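Lytic Polysaccharide Monooxygenase (Phytophthora infestans, PDB 6Z5Y) probably uses a bound copper ion to cleave pectin oxidatively, as a secreted monooxygenase that the pathogen employs during plant infection. Local coordinates at residues E81-G86 with V133-C138; C100-W103 with V109-N112; W149-R154 with V160-K165. All coordinates share one frame; numbering follows the deposited sequence. Where two conformers were deposited one is given.

Contact 1. Residues E81-G86 with V133-C138; sequences EPPSDG and VDYSSC
Pro82 sets its CB on the face of the Tyr135 ring where two connecting loops pack together at one end of the beta-sandwich of the monooxygenase domain, one loop leading into strand 88-90 and the other leaving strand 129-130. The pairing is a proline-aromatic CH-pi contact. Pro82 CB sits over one face of the phenol, 4.0 Å from the centroid of the Tyr135 ring and 26° off its normal, shifted from the middle towards the CG end. The opposite face is taken by Val133 CG1, again displaced towards the rim, and the ring is thereby held between its own loop and the facing one. Its first torsion explains this: with CG beside the backbone N (chi1 -64°), the phenol turns back along the chain towards Val133. Pro83 comes at the far end of the ring from an oblique direction, its CD 3.6 Å from Tyr135 CZ. The hydroxyl itself is hydrogen-bonded to the carbonyl of Thr87, and Pro7 and Leu104 also touch this tyrosine, which is buried in a largely apolar setting.

Beyond the tyrosine ring the two backbones are tied directly. Val133 N gives a hydrogen bond of 2.8 Å to Gly86 O, approaching from above the carbonyl plane, 53° out of it, while Gly86 CA makes a CA-H...O contact of 3.2 Å with Val133 O. Gly86 has a positive phi, a conformation easily reached without a side chain. The loop 133-138 is braced internally as well: Cys138, disulfide-linked to Cys143, donates its N-H to Tyr135 O, and Asp134 forms an Asx turn. The turn is closed by Ser136 N to Asp134 OD1 at 3.0 Å, and Ser136 OG reaches the same oxygen at 2.8 Å, from the same face of the carboxylate.

Contact 2. Residues C100-W103 with V109-N112; sequences CEIW and VLQN
Glu101, whose CB packs against Gln111 across the hairpin, turns its carboxylate towards the indole edge of Trp103. Trp103 NE1 donates to Glu101 OE2 at 2.8 Å, with the oxygen almost exactly in the ring plane; the carboxylate is met on its anti side, 28° out of plane. Arg57 adds a cation-pi interaction with the indole.

The antiparallel hairpin 100-104/107-112 contains a classic beta bulge. Two residues, Val109 and Leu110, stand opposite the single Ile102, and Ile102 O accepts from Val109 N at 2.9 Å and from Leu110 N at 3.2 Å, each in the carbonyl plane. Ile102 CG2, anti to its own N, reaches Val109 CG2 at 3.8 Å; its other branch brings CD1 to within 4.2 Å of Leu110 CD2. Ile102 and Leu110, on the face that carries Cys100, pack against Phe130; Val109 and Leu110 also touch Val133. Cys100, disulfide-bonded to Cys115, and Asn112 form a hydrogen-bonded pair with both backbone bonds made.

The buried Glu101 carboxylate also accepts from Val56 N and Arg57 N. With these and Trp103 NE1 as donors it is probably ionised, its charge probably eased by the N-terminal N-H groups of helix 56-60.

Contact 3. Residues W149-R154 with V160-K165; sequences WLALQR and VWQAYK
The hairpin of strands 143-155 and 158-170 lies at the heart of the five-stranded sheet and carries Tyr164, which completes the copper site with His1 and His96, the two histidines of the brace known from lytic polysaccharide monooxygenases. Trp149 and Tyr164, a hydrogen-bonded pair, lie alongside each other as an offset stack: the six-membered ring of Trp149 and the phenol have centroids 4.5 Å apart and planes inclined by 29°. Trp149 CE3 comes to 3.4 Å from Tyr164 CD1. With CG anti to the backbone N (chi1 177°), the indole of Trp149 reaches across to Tyr164 and lies alongside it. Ala151 CB abuts the edge of the phenol, 3.7 Å from Tyr164 CE1.

On the other face Leu150 and Leu152 pack against Trp161. Leu150 CD2 rests over the six-membered ring of Trp161, 4.0 Å from its centroid and only 9° off the normal, while Leu152 CD2 meets Trp161 CD1 at 3.4 Å. Trp27 and Trp31 pack edge-to-face with the same indole, and helices 36-47 and 56-60 cover the leucines.

Six backbone hydrogen bonds fix the register. On the face carrying Tyr164, its OH donates to Gln162 OE1 at 2.7 Å, and Gln162 NE2 bonds to Glu22 OE1; its link to Gln153 OE1 is weak and doubtful, since Gln153 has two conformers. Since Tyr164 OH is hydrogen-bonded to His1 N too, the tyrosine is restrained at both ring and hydroxyl, consistent with a second shell that fixes its position about 3 Å (nearest atoms) from the copper ion.

How the contacts relate
Following the chain from the N terminus, segment 81-86 opens contact 1 and the chain then runs into the hairpin of contact 2, which closes within it. Segment 133-138 returns to close contact 1, so contact 2 is nested in that larger loop; contact 3 follows in series as a second hairpin. Contacts 1 and 2 meet where Val133 packs on Val109, Leu110 and Ile102. Contacts 2 and 3 share the five-stranded sheet, strand 100-104 lying beside strand 143-155, and Cys100 CB touches Trp149 CD1 at 3.7 Å. Contacts 1 and 3 do not touch and lie on opposite sides of the chain centre; contact 2, which touches both, stands between the loop end and the copper end.

Contact 1. Residues E81-G86 with V133-C138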
loop_
_atom_site.group_PDB
_atom_site.type_symbol
_atom_site.label_atom_id
_atom_site.label_comp_id
_atom_site.label_asym_id
_atom_site.label_seq_id
_atom_site.Cartn_x
_atom_site.Cartn_y
_atom_site.Cartn_z
ATOM N N GLU A 81 -8.417 13.439 -10.588
ATOM C CA GLU A 81 -9.653 12.775 -11.060
ATOM C C GLU A 81 -9.530 11.269 -10.912
ATOM O O GLU A 81 -8.488 10.694 -11.208
ATOM C CB GLU A 81 -9.869 13.094 -12.522
ATOM C CG GLU A 81 -10.230 14.537 -12.706
ATOM C CD GLU A 81 -11.668 14.814 -12.284
ATOM O OE1 GLU A 81 -12.510 13.911 -12.470
ATOM O OE2 GLU A 81 -11.958 15.901 -11.756
ATOM N N PRO A 82 -10.580 10.580 -10.427
ATOM C CA PRO A 82 -10.533 9.128 -10.447
ATOM C C PRO A 82 -10.367 8.607 -11.877
ATOM O O PRO A 82 -11.008 9.096 -12.793
ATOM C CB PRO A 82 -11.887 8.729 -9.830
ATOM C CG PRO A 82 -12.309 9.918 -8.986
ATOM C CD PRO A 82 -11.805 11.101 -9.798
ATOM N N PRO A 83 -9.551 7.559 -12.107
ATOM C CA PRO A 83 -9.580 6.843 -13.386
ATOM C C PRO A 83 -10.996 6.417 -13.746
ATOM O O PRO A 83 -11.803 6.120 -12.888
ATOM C CB PRO A 83 -8.662 5.640 -13.147
ATOM C CG PRO A 83 -7.698 6.160 -12.083
ATOM C CD PRO A 83 -8.568 6.985 -11.178
ATOM N N SER A 84 -11.261 6.293 -15.039
ATOM C CA SER A 84 -12.602 5.959 -15.557
ATOM C C SER A 84 -12.728 4.457 -15.843
ATOM O O SER A 84 -13.794 4.057 -16.357
ATOM C CB SER A 84 -12.912 6.760 -16.808
ATOM O OG SER A 84 -12.017 6.410 -17.819
ATOM N N ASP A 85 -11.739 3.644 -15.520
ATOM C CA ASP A 85 -11.715 2.222 -15.874
ATOM C C ASP A 85 -11.601 1.319 -14.662
ATOM O O ASP A 85 -11.188 0.172 -14.811
ATOM C CB ASP A 85 -10.632 1.921 -16.898
ATOM C CG ASP A 85 -9.242 2.101 -16.355
ATOM O OD1 ASP A 85 -9.118 2.587 -15.202
ATOM O OD2 ASP A 85 -8.310 1.770 -17.091
ATOM N N GLY A 86 -11.954 1.794 -13.472
ATOM C CA GLY A 86 -11.989 0.881 -12.325
ATOM C C GLY A 86 -10.644 0.325 -11.927
ATOM O O GLY A 86 -10.569 -0.786 -11.403
ATOM N N VAL A 133 -11.226 -1.349 -8.757
ATOM C CA VAL A 133 -11.338 -0.214 -7.813
ATOM C C VAL A 133 -12.594 0.564 -8.185
ATOM O O VAL A 133 -12.640 1.184 -9.246
ATOM C CB VAL A 133 -10.092 0.684 -7.833
ATOM C CG1 VAL A 133 -10.242 1.829 -6.817
ATOM C CG2 VAL A 133 -8.808 -0.114 -7.590
ATOM N N ASP A 134 -13.575 0.534 -7.306
ATOM C CA ASP A 134 -14.830 1.260 -7.497
ATOM C C ASP A 134 -14.690 2.617 -6.812
ATOM O O ASP A 134 -14.635 2.672 -5.569
ATOM C CB ASP A 134 -15.955 0.434 -6.909
ATOM C CG ASP A 134 -17.317 1.092 -7.017
ATOM O OD1 ASP A 134 -17.437 2.185 -7.568
ATOM O OD2 ASP A 134 -18.293 0.492 -6.516
ATOM N N TYR A 135 -14.620 3.695 -7.568
ATOM C CA TYR A 135 -14.490 5.052 -7.049
ATOM C C TYR A 135 -15.822 5.733 -6.812
ATOM O O TYR A 135 -15.851 6.935 -6.475
ATOM C CB TYR A 135 -13.673 5.901 -8.018
ATOM C CG TYR A 135 -12.248 5.462 -8.190
ATOM C CD1 TYR A 135 -11.267 5.847 -7.294
ATOM C CD2 TYR A 135 -11.863 4.682 -9.277
ATOM C CE1 TYR A 135 -9.950 5.473 -7.460
ATOM C CE2 TYR A 135 -10.549 4.286 -9.446
ATOM C CZ TYR A 135 -9.577 4.706 -8.548
ATOM O OH TYR A 135 -8.268 4.382 -8.715
ATOM N N SER A 136 -16.941 5.027 -6.949
ATOM C CA SER A 136 -18.245 5.711 -6.916
ATOM C C SER A 136 -18.526 6.454 -5.621
ATOM O O SER A 136 -19.216 7.492 -5.669
ATOM C CB SER A 136 -19.374 4.759 -7.197
ATOM O OG SER A 136 -19.436 3.695 -6.266
ATOM N N SER A 137 -18.010 5.976 -4.497
ATOM C CA SER A 137 -18.263 6.638 -3.206
ATOM C C SER A 137 -17.644 8.035 -3.168
ATOM O O SER A 137 -18.050 8.820 -2.321
ATOM C CB SER A 137 -17.827 5.765 -2.069
ATOM O OG SER A 137 -16.423 5.533 -2.068
ATOM N N CYS A 138 -16.708 8.316 -4.047
ATOM C CA CYS A 138 -16.016 9.631 -4.078
ATOM C C CYS A 138 -16.882 10.710 -4.730
ATOM O O CYS A 138 -16.500 11.884 -4.672
ATOM C CB CYS A 138 -14.715 9.531 -4.832
ATOM S SG CYS A 138 -13.622 8.302 -4.106
#

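Contact 2. Residues C100-W103 with V109-N112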
loop_
_atom_site.group_PDB
_atom_site.type_symbol
_atom_site.label_atom_id
_atom_site.label_comp_id
_atom_site.label_asym_id
_atom_site.label_seq_id
_atom_site.Cartn_x
_atom_site.Cartn_y
_atom_site.Cartn_z
ATOM N N CYS A 100 -1.182 -5.560 0.458
ATOM C CA CYS A 100 -1.452 -4.153 0.168
ATOM C C CYS A 100 -2.949 -3.966 0.053
ATOM O O CYS A 100 -3.747 -4.920 -0.072
ATOM C CB CYS A 100 -0.680 -3.624 -1.030
ATOM S SG CYS A 100 -1.396 -3.923 -2.647
ATOM N N GLU A 101 -3.350 -2.698 0.120
ATOM C CA GLU A 101 -4.763 -2.355 0.103
ATOM C C GLU A 101 -4.932 -0.898 -0.276
ATOM O O GLU A 101 -4.036 -0.072 -0.106
ATOM C CB GLU A 101 -5.407 -2.704 1.433
ATOM C CG GLU A 101 -4.799 -1.956 2.588
ATOM C CD GLU A 101 -5.084 -2.583 3.941
ATOM O OE1 GLU A 101 -4.762 -3.783 4.120
ATOM O OE2 GLU A 101 -5.536 -1.871 4.837
ATOM N N ILE A 102 -6.122 -0.610 -0.771
ATOM C CA ILE A 102 -6.547 0.757 -1.160
ATOM C C ILE A 102 -7.850 1.050 -0.445
ATOM O O ILE A 102 -8.801 0.227 -0.496
ATOM C CB ILE A 102 -6.714 0.883 -2.671
ATOM C CG1 ILE A 102 -5.418 0.585 -3.406
ATOM C CG2 ILE A 102 -7.223 2.279 -3.039
ATOM C CD1 ILE A 102 -5.537 0.466 -4.911
ATOM N N TRP A 103 -7.913 2.222 0.162
ATOM C CA TRP A 103 -9.107 2.759 0.824
ATOM C C TRP A 103 -9.525 4.048 0.151
ATOM O O TRP A 103 -8.674 4.821 -0.303
ATOM C CB TRP A 103 -8.783 3.055 2.284
ATOM C CG TRP A 103 -8.452 1.871 3.127
ATOM C CD1 TRP A 103 -7.313 1.119 3.095
ATOM C CD2 TRP A 103 -9.252 1.341 4.170
ATOM N NE1 TRP A 103 -7.362 0.142 4.049
ATOM C CE2 TRP A 103 -8.545 0.256 4.728
ATOM C CE3 TRP A 103 -10.495 1.696 4.725
ATOM C CZ2 TRP A 103 -9.010 -0.455 5.827
ATOM C CZ3 TRP A 103 -10.957 0.986 5.815
ATOM C CH2 TRP A 103 -10.221 -0.082 6.339
ATOM N N VAL A 109 -11.560 -0.567 -0.594
ATOM C CA VAL A 109 -12.026 -0.894 -1.949
ATOM C C VAL A 109 -11.188 -1.955 -2.621
ATOM O O VAL A 109 -11.675 -2.524 -3.607
ATOM C CB VAL A 109 -12.145 0.357 -2.821
ATOM C CG1 VAL A 109 -13.225 1.280 -2.272
ATOM C CG2 VAL A 109 -10.839 1.103 -2.993
ATOM N N LEU A 110 -10.006 -2.253 -2.151
ATOM C CA LEU A 110 -9.177 -3.302 -2.745
ATOM C C LEU A 110 -8.241 -3.808 -1.664
ATOM O O LEU A 110 -7.709 -3.014 -0.868
ATOM C CB LEU A 110 -8.412 -2.765 -3.955
ATOM C CG LEU A 110 -7.437 -3.758 -4.593
ATOM C CD1 LEU A 110 -7.465 -3.639 -6.100
ATOM C CD2 LEU A 110 -5.996 -3.586 -4.083
ATOM N N GLN A 111 -8.020 -5.102 -1.647
ATOM C CA GLN A 111 -7.114 -5.740 -0.678
ATOM C C GLN A 111 -6.565 -7.000 -1.300
ATOM O O GLN A 111 -7.320 -7.720 -1.947
ATOM C CB GLN A 111 -7.854 -6.012 0.623
ATOM C CG GLN A 111 -7.003 -6.571 1.748
ATOM C CD GLN A 111 -6.640 -8.036 1.647
ATOM O OE1 GLN A 111 -5.582 -8.462 2.181
ATOM N NE2 GLN A 111 -7.525 -8.837 1.102
ATOM N N ASN A 112 -5.335 -7.298 -1.013
ATOM C CA ASN A 112 -4.759 -8.610 -1.403
ATOM C C ASN A 112 -3.629 -8.960 -0.447
ATOM O O ASN A 112 -2.873 -8.078 -0.007
ATOM C CB ASN A 112 -4.286 -8.600 -2.854
ATOM C CG ASN A 112 -4.079 -9.977 -3.415
ATOM O OD1 ASN A 112 -3.049 -10.597 -3.201
ATOM N ND2 ASN A 112 -5.077 -10.480 -4.119
#

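Contact 3. Residues W149-R154 with V160-K165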
loop_
_atom_site.group_PDB
_atom_site.type_symbol
_atom_site.label_atom_id
_atom_site.label_comp_id
_atom_site.label_asym_id
_atom_site.label_seq_id
_atom_site.Cartn_x
_atom_site.Cartn_y
_atom_site.Cartn_z
ATOM N N TRP A 149 1.032 -0.592 1.852
ATOM C CA TRP A 149 1.722 -1.803 1.380
ATOM C C TRP A 149 2.785 -2.146 2.424
ATOM O O TRP A 149 3.635 -1.304 2.751
ATOM C CB TRP A 149 2.352 -1.563 0.010
ATOM C CG TRP A 149 3.147 -2.677 -0.593
ATOM C CD1 TRP A 149 2.987 -4.016 -0.421
ATOM C CD2 TRP A 149 4.199 -2.503 -1.551
ATOM N NE1 TRP A 149 3.901 -4.692 -1.180
ATOM C CE2 TRP A 149 4.634 -3.790 -1.917
ATOM C CE3 TRP A 149 4.784 -1.386 -2.155
ATOM C CZ2 TRP A 149 5.662 -3.981 -2.852
ATOM C CZ3 TRP A 149 5.799 -1.576 -3.056
ATOM C CH2 TRP A 149 6.235 -2.848 -3.405
ATOM N N LEU A 150 2.691 -3.351 2.959
ATOM C CA LEU A 150 3.735 -3.890 3.846
ATOM C C LEU A 150 4.558 -4.865 3.037
ATOM O O LEU A 150 4.137 -6.007 2.786
ATOM C CB LEU A 150 3.078 -4.572 5.026
ATOM C CG LEU A 150 4.062 -5.022 6.098
ATOM C CD1 LEU A 150 4.597 -3.834 6.845
ATOM C CD2 LEU A 150 3.483 -6.056 7.011
ATOM N N ALA A 151 5.703 -4.370 2.558
ATOM C CA ALA A 151 6.601 -5.197 1.754
ATOM C C ALA A 151 7.487 -5.989 2.694
ATOM O O ALA A 151 7.962 -5.499 3.728
ATOM C CB ALA A 151 7.418 -4.330 0.845
ATOM N N LEU A 152 7.660 -7.246 2.357
ATOM C CA LEU A 152 8.489 -8.216 3.098
ATOM C C LEU A 152 9.713 -8.484 2.225
ATOM O O LEU A 152 9.553 -8.884 1.057
ATOM C CB LEU A 152 7.679 -9.490 3.332
ATOM C CG LEU A 152 6.293 -9.295 3.937
ATOM C CD1 LEU A 152 5.551 -10.622 3.920
ATOM C CD2 LEU A 152 6.386 -8.746 5.359
ATOM N N GLN A 153 10.912 -8.250 2.736
ATOM C CA GLN A 153 12.114 -8.432 1.874
ATOM C C GLN A 153 13.242 -8.932 2.761
ATOM O O GLN A 153 13.234 -8.733 3.984
ATOM C CB GLN A 153 12.515 -7.171 1.079
ATOM C CG GLN A 153 13.732 -7.342 0.150
ATOM C CD GLN A 153 14.088 -6.103 -0.649
ATOM O OE1 GLN A 153 13.833 -4.965 -0.228
ATOM N NE2 GLN A 153 14.717 -6.313 -1.797
ATOM N N ARG A 154 14.148 -9.667 2.139
ATOM C CA ARG A 154 15.387 -10.142 2.784
ATOM C C ARG A 154 16.557 -9.284 2.307
ATOM O O ARG A 154 16.783 -9.162 1.096
ATOM C CB ARG A 154 15.615 -11.609 2.457
ATOM C CG ARG A 154 14.428 -12.491 2.766
ATOM C CD ARG A 154 14.655 -13.908 2.317
ATOM N NE ARG A 154 13.462 -14.738 2.388
ATOM C CZ ARG A 154 13.069 -15.442 3.445
ATOM N NH1 ARG A 154 13.763 -15.368 4.566
ATOM N NH2 ARG A 154 11.984 -16.194 3.423
ATOM N N VAL A 160 13.255 -7.852 6.596
ATOM C CA VAL A 160 12.746 -6.539 7.028
ATOM C C VAL A 160 11.318 -6.383 6.529
ATOM O O VAL A 160 10.866 -7.072 5.613
ATOM C CB VAL A 160 13.599 -5.380 6.490
ATOM C CG1 VAL A 160 15.007 -5.490 7.044
ATOM C CG2 VAL A 160 13.621 -5.266 4.974
ATOM N N TRP A 161 10.646 -5.456 7.175
ATOM C CA TRP A 161 9.360 -4.910 6.733
ATOM C C TRP A 161 9.612 -3.501 6.197
ATOM O O TRP A 161 10.227 -2.673 6.879
ATOM C CB TRP A 161 8.367 -4.859 7.896
ATOM C CG TRP A 161 7.816 -6.169 8.377
ATOM C CD1 TRP A 161 8.170 -7.423 7.997
ATOM C CD2 TRP A 161 6.763 -6.341 9.344
ATOM N NE1 TRP A 161 7.388 -8.341 8.662
ATOM C CE2 TRP A 161 6.488 -7.699 9.444
ATOM C CE3 TRP A 161 5.966 -5.453 10.053
ATOM C CZ2 TRP A 161 5.497 -8.210 10.264
ATOM C CZ3 TRP A 161 4.971 -5.952 10.872
ATOM C CH2 TRP A 161 4.744 -7.313 10.969
ATOM N N GLN A 162 9.120 -3.213 4.996
ATOM C CA GLN A 162 9.143 -1.862 4.437
ATOM C C GLN A 162 7.700 -1.373 4.350
ATOM O O GLN A 162 6.834 -2.076 3.846
ATOM C CB GLN A 162 9.767 -1.840 3.065
ATOM C CG GLN A 162 11.235 -2.202 3.073
ATOM C CD GLN A 162 11.764 -2.454 1.687
ATOM O OE1 GLN A 162 11.031 -2.509 0.703
ATOM N NE2 GLN A 162 13.061 -2.638 1.600
ATOM N N ALA A 163 7.460 -0.171 4.823
ATOM C CA ALA A 163 6.127 0.425 4.800
ATOM C C ALA A 163 6.060 1.429 3.680
ATOM O O ALA A 163 6.811 2.405 3.692
ATOM C CB ALA A 163 5.831 1.108 6.108
ATOM N N TYR A 164 5.067 1.243 2.804
ATOM C CA TYR A 164 4.778 2.213 1.745
ATOM C C TYR A 164 3.368 2.728 2.012
ATOM O O TYR A 164 2.432 1.943 2.212
ATOM C CB TYR A 164 4.860 1.562 0.365
ATOM C CG TYR A 164 6.220 1.025 0.027
ATOM C CD1 TYR A 164 6.590 -0.228 0.451
ATOM C CD2 TYR A 164 7.133 1.775 -0.701
ATOM C CE1 TYR A 164 7.838 -0.741 0.172
ATOM C CE2 TYR A 164 8.409 1.280 -0.956
ATOM C CZ TYR A 164 8.747 0.008 -0.532
ATOM O OH TYR A 164 10.006 -0.484 -0.790
ATOM N N LYS A 165 3.221 4.049 1.975
ATOM C CA LYS A 165 1.954 4.715 2.183
ATOM C C LYS A 165 1.826 5.843 1.190
ATOM O O LYS A 165 2.751 6.636 1.024
ATOM C CB LYS A 165 1.864 5.281 3.600
ATOM C CG LYS A 165 1.646 4.242 4.672
ATOM C CD LYS A 165 1.774 4.779 6.073
ATOM C CE LYS A 165 3.217 4.862 6.503
ATOM N NZ LYS A 165 3.358 5.625 7.768
#